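Local coordinates for protein ficolin-3 (Homo sapiens, PDB 2J5Z) that binds galactose and a calcium ion in a fibrinogen-like recognition domain and probably acts as a lectin of innate immunity, at residues P152-T155 against H160-S163. Sequence-based numbering, arbitrary orientation.
With CA (calcium ion), chain D.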
loop_
_atom_site.group_PDB
_atom_site.type_symbol
_atom_site.label_atom_id
_atom_site.label_comp_id
_atom_site.label_asym_id
_atom_site.label_seq_id
_atom_site.Cartn_x
_atom_site.Cartn_y
_atom_site.Cartn_z
ATOM N N PRO A 152 -18.885 -11.446 25.883
ATOM C CA PRO A 152 -19.396 -11.125 24.555
ATOM C C PRO A 152 -18.808 -9.810 24.064
ATOM O O PRO A 152 -18.334 -9.010 24.856
ATOM C CB PRO A 152 -20.903 -10.967 24.793
ATOM C CG PRO A 152 -20.986 -10.473 26.215
ATOM C CD PRO A 152 -19.911 -11.256 26.930
ATOM N N PHE A 153 -18.824 -9.608 22.755
ATOM C CA PHE A 153 -18.420 -8.338 22.176
ATOM C C PHE A 153 -19.586 -7.366 22.348
ATOM O O PHE A 153 -20.755 -7.772 22.212
ATOM C CB PHE A 153 -18.128 -8.572 20.688
ATOM C CG PHE A 153 -17.246 -7.531 20.057
ATOM C CD1 PHE A 153 -15.881 -7.528 20.290
ATOM C CD2 PHE A 153 -17.780 -6.589 19.178
ATOM C CE1 PHE A 153 -15.055 -6.597 19.688
ATOM C CE2 PHE A 153 -16.957 -5.643 18.570
ATOM C CZ PHE A 153 -15.594 -5.645 18.822
ATOM N N THR A 154 -19.288 -6.101 22.661
ATOM C CA THR A 154 -20.322 -5.039 22.647
ATOM C C THR A 154 -19.896 -3.815 21.853
ATOM O O THR A 154 -18.717 -3.421 21.838
ATOM C CB THR A 154 -20.934 -4.623 24.052
ATOM O OG1 THR A 154 -20.493 -3.319 24.478
ATOM C CG2 THR A 154 -20.694 -5.645 25.089
ATOM N N THR A 155 -20.877 -3.266 21.147
ATOM C CA THR A 155 -20.721 -2.035 20.394
ATOM C C THR A 155 -21.759 -1.038 20.916
ATOM O O THR A 155 -22.586 -1.376 21.761
ATOM C CB THR A 155 -20.959 -2.274 18.892
ATOM O OG1 THR A 155 -22.247 -2.866 18.695
ATOM C CG2 THR A 155 -19.899 -3.229 18.324
ATOM N N HIS A 160 -23.867 -5.796 25.535
ATOM C CA HIS A 160 -23.846 -7.155 26.066
ATOM C C HIS A 160 -22.956 -7.256 27.293
ATOM O O HIS A 160 -22.680 -8.354 27.764
ATOM C CB HIS A 160 -23.328 -8.140 25.010
ATOM C CG HIS A 160 -24.089 -8.109 23.720
ATOM N ND1 HIS A 160 -25.430 -8.423 23.638
ATOM C CD2 HIS A 160 -23.694 -7.813 22.458
ATOM C CE1 HIS A 160 -25.829 -8.318 22.382
ATOM N NE2 HIS A 160 -24.794 -7.952 21.646
ATOM N N ASP A 161 -22.490 -6.119 27.797
ATOM C CA ASP A 161 -21.454 -6.125 28.828
ATOM C C ASP A 161 -22.038 -6.392 30.221
ATOM O O ASP A 161 -23.203 -6.745 30.344
ATOM C CB ASP A 161 -20.617 -4.841 28.787
ATOM C CG ASP A 161 -21.439 -3.592 29.047
ATOM O OD1 ASP A 161 -22.371 -3.647 29.883
ATOM O OD2 ASP A 161 -21.149 -2.553 28.415
ATOM N N SER A 162 -21.218 -6.257 31.250
ATOM C CA SER A 162 -21.649 -6.576 32.607
ATOM C C SER A 162 -21.846 -5.295 33.414
ATOM O O SER A 162 -21.875 -5.318 34.644
ATOM C CB SER A 162 -20.629 -7.489 33.288
ATOM O OG SER A 162 -19.360 -6.868 33.387
ATOM N N SER A 163 -21.980 -4.182 32.706
ATOM C CA SER A 163 -22.142 -2.873 33.331
ATOM C C SER A 163 -23.599 -2.417 33.258
ATOM O O SER A 163 -24.329 -2.804 32.340
ATOM C CB SER A 163 -21.238 -1.857 32.628
ATOM O OG SER A 163 -21.459 -0.538 33.096
HETATM CA CA CA D . -24.576 -2.837 29.859
HETATM O O HOH W 1 -25.368 -5.037 30.150
HETATM O O HOH W 2 -26.871 -2.311 30.398
#
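Pro152 CG reaches the backbone of His160, 3.1 Å from its O, and lies 3.5 Å from His160 CB; no hydrogen bond crosses between the two segments. Thr154 adds its methyl: CG2 lies near two consecutive backbone nitrogens, 3.2 Å from His160 N and 3.3 Å from Asp161 N. The imidazole is set beside its own backbone N, CG being anti to the carbonyl carbon (chi1 -56°), a torsion that turns the ring edge to a carbonyl: Phe153 O lies in the ring plane, 2.9 Å from His160 CD2. Phe153 O is buried by this contact and has no hydrogen-bond partner in the model; the CD2 edge sits against it, perhaps with a weak C-H...O attraction. Beyond the contact, His128 stacks on the imidazole and Trp69 meets it edge-to-face.

Both segments belong to the long loop before helix 167-171 in the fibrinogen-like domain, and 160-163 forms part of its calcium site. Asp161 OD1 binds calcium at 2.4 Å and also accepts Ser163 N at 2.9 Å (N-H...O 155°), an Asx turn in which the N-H meets OD1 48° out of the carboxylate plane. Ser163 O is a second ligand, at 2.5 Å, while Asp159, Ser165 and two waters complete the shell. One water also donates to Asp161 O, and Cys167 N holds Asp161 OD2.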